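Local coordinates for protein probable uracil-DNA glycosylase (Acanthamoeba polyphaga mimivirus, PDB 5X55) that is probably a uracil-DNA glycosylase, a member of that superfamily built round a four-stranded parallel sheet flanked by helices, at residues A[135-138]-A[139-143]; A[152-155]-A[156-159]; A[219-222]-A[223-227]. One frame throughout, in Å; residues are numbered along the deposited sequence.

Interaction 1: A[135-138]-A[139-143]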
ATOM      1  N   PHE A 135     -13.287  -4.026 -11.865  1.00 30.47           N
ATOM      2  CA  PHE A 135     -13.577  -5.330 -12.460  1.00 30.03           C
ATOM      3  C   PHE A 135     -12.864  -5.492 -13.799  1.00 29.14           C
ATOM      4  O   PHE A 135     -12.342  -6.571 -14.105  1.00 31.17           O
ATOM      5  CB  PHE A 135     -15.093  -5.529 -12.606  1.00 32.40           C
ATOM      6  CG  PHE A 135     -15.828  -5.725 -11.277  1.00 36.75           C
ATOM      7  CD1 PHE A 135     -15.127  -5.876 -10.080  1.00 31.33           C
ATOM      8  CD2 PHE A 135     -17.227  -5.764 -11.232  1.00 35.90           C
ATOM      9  CE1 PHE A 135     -15.800  -6.048  -8.861  1.00 32.09           C
ATOM     10  CE2 PHE A 135     -17.914  -5.937 -10.020  1.00 29.15           C
ATOM     11  CZ  PHE A 135     -17.203  -6.078  -8.831  1.00 28.35           C
ATOM     12  N   ASP A 136     -12.776  -4.415 -14.584  1.00 31.51           N
ATOM     13  CA  ASP A 136     -12.056  -4.486 -15.850  1.00 28.47           C
ATOM     14  C   ASP A 136     -10.605  -4.875 -15.621  1.00 30.37           C
ATOM     15  O   ASP A 136     -10.103  -5.829 -16.235  1.00 30.04           O
ATOM     16  CB  ASP A 136     -12.163  -3.158 -16.606  1.00 32.80           C
ATOM     17  CG  ASP A 136     -13.519  -3.002 -17.312  1.00 51.26           C
ATOM     18  OD1 ASP A 136     -14.490  -3.670 -16.886  1.00 51.46           O
ATOM     19  OD2 ASP A 136     -13.621  -2.222 -18.287  1.00 59.28           O
ATOM     20  N   PHE A 137      -9.926  -4.191 -14.694  1.00 27.21           N
ATOM     21  CA  PHE A 137      -8.565  -4.603 -14.383  1.00 28.74           C
ATOM     22  C   PHE A 137      -8.549  -6.056 -13.947  1.00 26.64           C
ATOM     23  O   PHE A 137      -7.730  -6.851 -14.428  1.00 29.73           O
ATOM     24  CB  PHE A 137      -7.951  -3.710 -13.304  1.00 27.08           C
ATOM     25  CG  PHE A 137      -6.755  -4.319 -12.639  1.00 25.60           C
ATOM     26  CD1 PHE A 137      -5.532  -4.385 -13.298  1.00 25.77           C
ATOM     27  CD2 PHE A 137      -6.850  -4.839 -11.367  1.00 23.62           C
ATOM     28  CE1 PHE A 137      -4.430  -4.944 -12.699  1.00 19.93           C
ATOM     29  CE2 PHE A 137      -5.755  -5.408 -10.761  1.00 27.79           C
ATOM     30  CZ  PHE A 137      -4.531  -5.462 -11.433  1.00 24.39           C
ATOM     31  N   PHE A 138      -9.500  -6.442 -13.094  1.00 26.47           N
ATOM     32  CA  PHE A 138      -9.471  -7.803 -12.591  1.00 28.58           C
ATOM     33  C   PHE A 138      -9.744  -8.798 -13.712  1.00 31.38           C
ATOM     34  O   PHE A 138      -9.128  -9.871 -13.753  1.00 26.94           O
ATOM     35  CB  PHE A 138     -10.458  -7.961 -11.433  1.00 26.38           C
ATOM     36  CG  PHE A 138      -9.962  -8.880 -10.377  1.00 33.07           C
ATOM     37  CD1 PHE A 138     -10.111 -10.251 -10.505  1.00 34.55           C
ATOM     38  CD2 PHE A 138      -9.286  -8.382  -9.279  1.00 37.82           C
ATOM     39  CE1 PHE A 138      -9.622 -11.105  -9.538  1.00 33.66           C
ATOM     40  CE2 PHE A 138      -8.798  -9.218  -8.311  1.00 32.52           C
ATOM     41  CZ  PHE A 138      -8.960 -10.583  -8.438  1.00 37.12           C
ATOM     42  N   LYS A 139     -10.588  -8.422 -14.678  1.00 35.09           N
ATOM     43  CA  LYS A 139     -10.830  -9.311 -15.810  1.00 35.40           C
ATOM     44  C   LYS A 139      -9.553  -9.511 -16.619  1.00 29.35           C
ATOM     45  O   LYS A 139      -9.288 -10.611 -17.117  1.00 30.66           O
ATOM     46  CB  LYS A 139     -11.961  -8.746 -16.674  1.00 38.40           C
ATOM     47  CG  LYS A 139     -12.203  -9.483 -17.985  1.00 45.17           C
ATOM     48  CD  LYS A 139     -13.326  -8.815 -18.780  1.00 54.36           C
ATOM     49  CE  LYS A 139     -13.464  -9.397 -20.183  1.00 53.90           C
ATOM     50  NZ  LYS A 139     -14.359  -8.557 -21.035  1.00 59.57           N
ATOM     51  N   TYR A 140      -8.722  -8.471 -16.715  1.00 30.72           N
ATOM     52  CA  TYR A 140      -7.445  -8.629 -17.406  1.00 33.11           C
ATOM     53  C   TYR A 140      -6.507  -9.543 -16.627  1.00 36.47           C
ATOM     54  O   TYR A 140      -5.745 -10.317 -17.221  1.00 33.74           O
ATOM     55  CB  TYR A 140      -6.791  -7.266 -17.640  1.00 36.18           C
ATOM     56  CG  TYR A 140      -5.357  -7.360 -18.134  1.00 38.73           C
ATOM     57  CD1 TYR A 140      -5.074  -7.647 -19.472  1.00 36.99           C
ATOM     58  CD2 TYR A 140      -4.286  -7.147 -17.267  1.00 36.03           C
ATOM     59  CE1 TYR A 140      -3.757  -7.732 -19.932  1.00 31.81           C
ATOM     60  CE2 TYR A 140      -2.963  -7.233 -17.719  1.00 37.24           C
ATOM     61  CZ  TYR A 140      -2.709  -7.525 -19.052  1.00 38.22           C
ATOM     62  OH  TYR A 140      -1.400  -7.615 -19.497  1.00 42.61           O
ATOM     63  N   VAL A 141      -6.559  -9.487 -15.297  1.00 36.40           N
ATOM     64  CA  VAL A 141      -5.576 -10.231 -14.521  1.00 31.16           C
ATOM     65  C   VAL A 141      -5.913 -11.717 -14.491  1.00 31.03           C
ATOM     66  O   VAL A 141      -5.009 -12.562 -14.559  1.00 30.59           O
ATOM     67  CB  VAL A 141      -5.458  -9.616 -13.116  1.00 31.45           C
ATOM     68  CG1 VAL A 141      -4.959 -10.621 -12.134  1.00 34.88           C
ATOM     69  CG2 VAL A 141      -4.499  -8.450 -13.168  1.00 30.58           C
ATOM     70  N   GLU A 142      -7.209 -12.069 -14.416  1.00 32.51           N
ATOM     71  CA  GLU A 142      -7.576 -13.484 -14.371  1.00 33.28           C
ATOM     72  C   GLU A 142      -7.274 -14.197 -15.678  1.00 32.17           C
ATOM     73  O   GLU A 142      -7.170 -15.425 -15.679  1.00 39.76           O
ATOM     74  CB  GLU A 142      -9.063 -13.683 -14.066  1.00 34.80           C
ATOM     75  CG  GLU A 142      -9.693 -12.831 -13.014  1.00 41.38           C
ATOM     76  CD  GLU A 142     -11.217 -12.779 -13.180  1.00 53.44           C
ATOM     77  OE1 GLU A 142     -11.708 -13.323 -14.188  1.00 54.24           O
ATOM     78  OE2 GLU A 142     -11.907 -12.181 -12.334  1.00 51.58           O
ATOM     79  N   SER A 143      -7.144 -13.468 -16.786  1.00 30.85           N
ATOM     80  CA  SER A 143      -6.813 -14.097 -18.055  1.00 32.68           C
ATOM     81  C   SER A 143      -5.340 -14.468 -18.173  1.00 34.90           C
ATOM     82  O   SER A 143      -4.979 -15.166 -19.127  1.00 36.19           O
ATOM     83  CB  SER A 143      -7.186 -13.172 -19.210  1.00 32.18           C
ATOM     84  OG  SER A 143      -6.186 -12.176 -19.376  1.00 37.95           O
TER

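Interaction 2: A[152-155]-A[156-159]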
ATOM      1  N   SER A 152      -3.850 -20.790  -6.350  1.00 25.34           N
ATOM      2  CA  SER A 152      -3.389 -22.100  -5.889  1.00 29.04           C
ATOM      3  C   SER A 152      -2.480 -21.972  -4.682  1.00 24.95           C
ATOM      4  O   SER A 152      -2.623 -22.719  -3.710  1.00 32.13           O
ATOM      5  CB  SER A 152      -2.652 -22.846  -7.010  1.00 29.04           C
ATOM      6  OG  SER A 152      -3.566 -23.492  -7.871  1.00 38.08           O
ATOM      7  N   LYS A 153      -1.514 -21.050  -4.736  1.00 25.09           N
ATOM      8  CA  LYS A 153      -0.598 -20.888  -3.611  1.00 26.59           C
ATOM      9  C   LYS A 153      -1.334 -20.413  -2.366  1.00 27.45           C
ATOM     10  O   LYS A 153      -1.088 -20.927  -1.265  1.00 29.61           O
ATOM     11  CB  LYS A 153       0.525 -19.923  -3.972  1.00 27.42           C
ATOM     12  CG  LYS A 153       1.280 -20.322  -5.210  1.00 32.14           C
ATOM     13  CD  LYS A 153       2.553 -19.523  -5.359  1.00 40.66           C
ATOM     14  CE  LYS A 153       2.902 -19.340  -6.828  1.00 35.06           C
ATOM     15  NZ  LYS A 153       3.799 -18.159  -7.003  1.00 41.18           N
ATOM     16  N   LEU A 154      -2.254 -19.445  -2.519  1.00 24.73           N
ATOM     17  CA  LEU A 154      -3.023 -18.996  -1.359  1.00 23.44           C
ATOM     18  C   LEU A 154      -3.854 -20.145  -0.787  1.00 22.24           C
ATOM     19  O   LEU A 154      -3.928 -20.322   0.437  1.00 22.55           O
ATOM     20  CB  LEU A 154      -3.913 -17.785  -1.730  1.00 19.04           C
ATOM     21  CG  LEU A 154      -3.164 -16.536  -2.253  1.00 23.90           C
ATOM     22  CD1 LEU A 154      -4.075 -15.367  -2.719  1.00 18.90           C
ATOM     23  CD2 LEU A 154      -2.150 -16.027  -1.225  1.00 18.23           C
ATOM     24  N   SER A 155      -4.468 -20.957  -1.659  1.00 22.53           N
ATOM     25  CA  SER A 155      -5.243 -22.095  -1.163  1.00 27.66           C
ATOM     26  C   SER A 155      -4.352 -23.081  -0.423  1.00 29.20           C
ATOM     27  O   SER A 155      -4.765 -23.665   0.587  1.00 31.17           O
ATOM     28  CB  SER A 155      -5.963 -22.806  -2.311  1.00 28.15           C
ATOM     29  OG  SER A 155      -7.009 -22.016  -2.852  1.00 32.45           O
ATOM     30  N   SER A 156      -3.122 -23.274  -0.906  1.00 25.17           N
ATOM     31  CA  SER A 156      -2.201 -24.178  -0.223  1.00 31.77           C
ATOM     32  C   SER A 156      -1.794 -23.629   1.138  1.00 34.78           C
ATOM     33  O   SER A 156      -1.654 -24.398   2.095  1.00 38.76           O
ATOM     34  CB  SER A 156      -0.975 -24.463  -1.103  1.00 32.57           C
ATOM     35  OG  SER A 156       0.035 -23.478  -0.972  1.00 36.69           O
ATOM     36  N   TYR A 157      -1.629 -22.301   1.267  1.00 35.15           N
ATOM     37  CA  TYR A 157      -1.374 -21.740   2.597  1.00 33.23           C
ATOM     38  C   TYR A 157      -2.549 -21.992   3.535  1.00 27.93           C
ATOM     39  O   TYR A 157      -2.357 -22.238   4.731  1.00 31.40           O
ATOM     40  CB  TYR A 157      -1.098 -20.233   2.537  1.00 29.93           C
ATOM     41  CG  TYR A 157       0.023 -19.765   1.636  1.00 27.39           C
ATOM     42  CD1 TYR A 157       1.093 -20.591   1.300  1.00 33.74           C
ATOM     43  CD2 TYR A 157       0.004 -18.483   1.116  1.00 25.96           C
ATOM     44  CE1 TYR A 157       2.123 -20.121   0.454  1.00 31.38           C
ATOM     45  CE2 TYR A 157       1.007 -18.013   0.277  1.00 24.43           C
ATOM     46  CZ  TYR A 157       2.062 -18.819  -0.048  1.00 30.17           C
ATOM     47  OH  TYR A 157       3.044 -18.298  -0.886  1.00 32.28           O
ATOM     48  N   LEU A 158      -3.778 -21.905   3.024  1.00 30.71           N
ATOM     49  CA  LEU A 158      -4.923 -22.207   3.885  1.00 33.84           C
ATOM     50  C   LEU A 158      -4.983 -23.677   4.273  1.00 37.44           C
ATOM     51  O   LEU A 158      -5.428 -24.003   5.385  1.00 33.63           O
ATOM     52  CB  LEU A 158      -6.232 -21.819   3.209  1.00 30.37           C
ATOM     53  CG  LEU A 158      -6.780 -20.504   3.731  1.00 34.65           C
ATOM     54  CD1 LEU A 158      -5.920 -19.389   3.165  1.00 31.48           C
ATOM     55  CD2 LEU A 158      -8.265 -20.328   3.379  1.00 32.98           C
ATOM     56  N   GLU A 159      -4.567 -24.578   3.366  1.00 39.24           N
ATOM     57  CA  GLU A 159      -4.547 -26.006   3.687  1.00 41.82           C
ATOM     58  C   GLU A 159      -3.565 -26.326   4.807  1.00 39.36           C
ATOM     59  O   GLU A 159      -3.827 -27.222   5.618  1.00 43.38           O
ATOM     60  CB  GLU A 159      -4.248 -26.837   2.438  1.00 42.54           C
ATOM     61  CG  GLU A 159      -5.503 -27.322   1.706  1.00 43.65           C
ATOM     62  CD  GLU A 159      -6.262 -28.391   2.488  1.00 58.00           C
ATOM     63  OE1 GLU A 159      -7.195 -28.042   3.245  1.00 54.87           O
ATOM     64  OE2 GLU A 159      -5.913 -29.587   2.352  1.00 65.86           O
TER

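Interaction 3: A[219-222]-A[223-227]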
ATOM      1  N   LYS A 219       6.852   2.534  13.911  1.00 20.68           N
ATOM      2  CA  LYS A 219       7.912   3.541  13.923  1.00 27.59           C
ATOM      3  C   LYS A 219       8.053   4.237  12.570  1.00 23.32           C
ATOM      4  O   LYS A 219       8.290   5.455  12.511  1.00 21.52           O
ATOM      5  CB  LYS A 219       9.228   2.897  14.360  1.00 28.02           C
ATOM      6  CG  LYS A 219       9.286   2.675  15.873  1.00 27.55           C
ATOM      7  CD  LYS A 219      10.376   1.686  16.261  1.00 44.13           C
ATOM      8  CE  LYS A 219      10.444   1.521  17.775  1.00 49.88           C
ATOM      9  NZ  LYS A 219      10.570   2.834  18.490  1.00 42.81           N
ATOM     10  N   SER A 220       7.887   3.487  11.477  1.00 18.35           N
ATOM     11  CA  SER A 220       7.890   4.097  10.151  1.00 21.92           C
ATOM     12  C   SER A 220       6.841   5.195  10.045  1.00 20.57           C
ATOM     13  O   SER A 220       7.129   6.313   9.592  1.00 20.85           O
ATOM     14  CB  SER A 220       7.650   3.027   9.102  1.00 14.58           C
ATOM     15  OG  SER A 220       8.801   2.217   9.017  1.00 29.34           O
ATOM     16  N   LEU A 221       5.617   4.897  10.482  1.00 16.37           N
ATOM     17  CA  LEU A 221       4.545   5.870  10.372  1.00 18.17           C
ATOM     18  C   LEU A 221       4.808   7.068  11.270  1.00 18.92           C
ATOM     19  O   LEU A 221       4.533   8.211  10.878  1.00 20.84           O
ATOM     20  CB  LEU A 221       3.207   5.212  10.705  1.00 16.63           C
ATOM     21  CG  LEU A 221       1.937   6.059  10.569  1.00 20.18           C
ATOM     22  CD1 LEU A 221       1.888   6.757   9.214  1.00 16.08           C
ATOM     23  CD2 LEU A 221       0.728   5.160  10.749  1.00 15.15           C
ATOM     24  N   ALA A 222       5.343   6.833  12.476  1.00 18.67           N
ATOM     25  CA  ALA A 222       5.711   7.950  13.341  1.00 15.54           C
ATOM     26  C   ALA A 222       6.703   8.858  12.641  1.00 18.23           C
ATOM     27  O   ALA A 222       6.633  10.091  12.765  1.00 18.92           O
ATOM     28  CB  ALA A 222       6.292   7.441  14.670  1.00 16.35           C
ATOM     29  N   ASN A 223       7.619   8.267  11.869  1.00 18.16           N
ATOM     30  CA  ASN A 223       8.594   9.076  11.150  1.00 18.47           C
ATOM     31  C   ASN A 223       7.941   9.841  10.011  1.00 17.43           C
ATOM     32  O   ASN A 223       8.307  10.995   9.737  1.00 19.46           O
ATOM     33  CB  ASN A 223       9.741   8.189  10.652  1.00 20.79           C
ATOM     34  CG  ASN A 223      10.669   7.764  11.787  1.00 21.19           C
ATOM     35  OD1 ASN A 223      10.576   8.303  12.884  1.00 23.67           O
ATOM     36  ND2 ASN A 223      11.569   6.809  11.526  1.00 19.72           N
ATOM     37  N   ILE A 224       6.943   9.242   9.361  1.00 17.77           N
ATOM     38  CA  ILE A 224       6.174   9.986   8.361  1.00 15.10           C
ATOM     39  C   ILE A 224       5.514  11.206   9.000  1.00 16.21           C
ATOM     40  O   ILE A 224       5.621  12.328   8.488  1.00 16.81           O
ATOM     41  CB  ILE A 224       5.142   9.066   7.683  1.00 16.55           C
ATOM     42  CG1 ILE A 224       5.850   7.974   6.872  1.00 17.13           C
ATOM     43  CG2 ILE A 224       4.178   9.877   6.811  1.00 17.50           C
ATOM     44  CD1 ILE A 224       4.992   6.753   6.603  1.00 15.24           C
ATOM     45  N   TYR A 225       4.817  11.003  10.128  1.00 18.94           N
ATOM     46  CA  TYR A 225       4.215  12.121  10.861  1.00 15.96           C
ATOM     47  C   TYR A 225       5.254  13.187  11.203  1.00 17.06           C
ATOM     48  O   TYR A 225       5.007  14.388  11.047  1.00 18.54           O
ATOM     49  CB  TYR A 225       3.565  11.624  12.154  1.00 16.84           C
ATOM     50  CG  TYR A 225       2.298  10.816  12.017  1.00 20.84           C
ATOM     51  CD1 TYR A 225       1.469  10.932  10.905  1.00 16.76           C
ATOM     52  CD2 TYR A 225       1.917   9.942  13.030  1.00 21.06           C
ATOM     53  CE1 TYR A 225       0.300  10.191  10.813  1.00 17.19           C
ATOM     54  CE2 TYR A 225       0.751   9.207  12.949  1.00 17.38           C
ATOM     55  CZ  TYR A 225      -0.046   9.323  11.842  1.00 18.72           C
ATOM     56  OH  TYR A 225      -1.190   8.567  11.796  1.00 17.65           O
ATOM     57  N   THR A 226       6.416  12.764  11.711  1.00 19.53           N
ATOM     58  CA  THR A 226       7.488  13.709  12.022  1.00 20.00           C
ATOM     59  C   THR A 226       7.838  14.555  10.802  1.00 18.59           C
ATOM     60  O   THR A 226       8.039  15.765  10.916  1.00 17.49           O
ATOM     61  CB  THR A 226       8.726  12.946  12.536  1.00 22.88           C
ATOM     62  OG1 THR A 226       8.430  12.336  13.801  1.00 21.13           O
ATOM     63  CG2 THR A 226       9.954  13.865  12.699  1.00 17.08           C
ATOM     64  N   ASN A 227       7.917  13.926   9.624  1.00 19.02           N
ATOM     65  CA  ASN A 227       8.184  14.664   8.391  1.00 16.85           C
ATOM     66  C   ASN A 227       7.062  15.653   8.076  1.00 18.40           C
ATOM     67  O   ASN A 227       7.324  16.798   7.676  1.00 17.19           O
ATOM     68  CB  ASN A 227       8.383  13.679   7.229  1.00 16.19           C
ATOM     69  CG  ASN A 227       8.777  14.364   5.939  1.00 18.29           C
ATOM     70  OD1 ASN A 227       7.926  14.808   5.164  1.00 17.94           O
ATOM     71  ND2 ASN A 227      10.080  14.459   5.700  1.00 18.81           N
TER

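Interaction 1: A[135-138]-A[139-143]
Phe-137 lays the far end of its ring against Val-141, one turn further along the helix, and a single methyl does the touching: CG2 of Val-141 lies 3.5 Å from CZ of Phe-137 and equally near CE1. The two side chains meet at a slant. CG of Phe-137 stands opposite the backbone N (chi1 162°), which places the ring beside its own carbonyl carbon and leans it forward, toward the following turn and Val-141. Both residues are buried where helix 135-142 rests on helix 273-286: the phenylalanine ring reaches Leu-279 and meets the ring of Tyr-282 with the planes inclined, while Val-141 packs on Phe-275. This is i to i+4 packing on the inner side of a short alpha-helix, and the main chain beneath it keeps the alpha pattern, with Val-141 N bonded to Phe-137 O at 3.0 Å.

The neighbouring pair combines an aromatic edge with a carboxylate. OE2 of Glu-142 comes to the edge of the Phe-138 ring, close to its plane, at 3.2 Å from CD1, and the carboxylate is turned 73° from the ring. The rim hydrogens of a phenyl ring carry slight positive charge, which would favour an oxygen at this place. Glu-142 also folds its CG back to 3.1 Å from Phe-138 O, the same carbonyl that accepts the straight bond (162° at the hydrogen) from Glu-142 N. Beyond the glutamate, Ser-143 OG turns back to donate to Tyr-140 O at 2.9 Å.

Interaction 2: A[152-155]-A[156-159]
Tyr-157 folds back over the preceding turn of helix 146-159 and meets Lys-153 and Leu-154 along most of its length. Its CB sits 3.5 Å from Leu-154 O. CG comes next, and here the ring begins to pass over Lys-153 O, which lies 3.3 Å above one face, displaced toward the rim at the CG end. This position follows from chi1 of -56°, which sets CG beside the backbone N and opposite the carbonyl carbon. All the ring atoms lie near that oxygen, CG closest; CD2 and CE2 in addition approach the CD2 methyl of Leu-154, each at 4.0 Å, the two side chains crossing at a slant. At the tip, OH passes 4.3 Å from CB of Lys-153 and is hydrogen-bonded to Thr-271 OG1. The ring also stacks with His-268 and touches Ile-164, tying the helix to the loop with His-268 and Thr-271 and to strand 164-165.

The carbonyl under the ring has two donors of its own. Tyr-157 N supplies the regular i to i+4 alpha-helical bond, 2.9 Å from Lys-153 O, and Ser-156 OG adds a second at 2.8 Å. The serine hydroxyl reaches back because chi1 of 85° places OG between its backbone N and carbonyl carbon, turned to the preceding turn. On another side of the helix, Ser-155 OG is within bonding distance of both Cys-121 O, its strongest partner, and Glu-151 O, which must share its one proton.

Lys-153 O is therefore gripped by two hydrogen bonds and faced by an aromatic ring; the donors would draw electron density from the oxygen, which may ease its closeness to the ring's pi cloud.

Interaction 3: A[219-222]-A[223-227]
This is local i to i+3 and i to i+4 side-chain packing in the first turns of helix 219-230, a helix within the family region of the uracil-DNA glycosylase superfamily that packs against helix 350-360. Leu-221 carries it. Its CG stands over one face of the Tyr-225 ring, toward the rim, 4.0 Å from CZ, while its CD2 methyl lies 4.0 Å from Tyr-225 OH. The other methyl, CD1, turns to Ile-224 and approaches that residue's CD1 at 4.1 Å, so the isobutyl group bridges both neighbours. The leucine leans onto them because its CG is set opposite the backbone N (chi1 -177°), beside the carbonyl carbon and hence toward the following turn. Ile-224 continues the apolar surface to Phe-351 of helix 350-360.

Beneath the leucine, Tyr-225 N bonds to Leu-221 O at 2.9 Å, and at 172° the N-H points almost directly at the oxygen. Leu-221 O also lies over the tyrosine ring, nearest CG at 3.6 Å. Elsewhere, CG of Asn-223 folds back to 3.4 Å from Lys-219 O, while its ND2 is hydrogen-bonded to Pro-319 O.

Dispersion holds Leu-221 to Ile-224, and CH-pi attraction probably adds to its contact with the Tyr-225 face; the tyrosine OH bonds separately to His-240 O, which would restrict the ring's swing.

In the fold
All three interactions are single-helix contacts and follow in series along the chain. Interactions 1 and 2 lie on successive helices, 135-142 and 146-159; their centres are 21 Å apart and their nearest atoms about 9 Å, so they do not touch. Leu-125 joins their surroundings, touching both Phe-138 of interaction 1 and Leu-154 of interaction 2, and Phe-147 of the second helix meets Val-141 and Glu-142. Interaction 3, in helix 219-230, lies across the chain's centre from both, 35 Å away between centres in each case. In both tyrosine contacts the carbonyl oxygen four residues earlier lies over a ring face; in interaction 3 the leucine CG stands over it too.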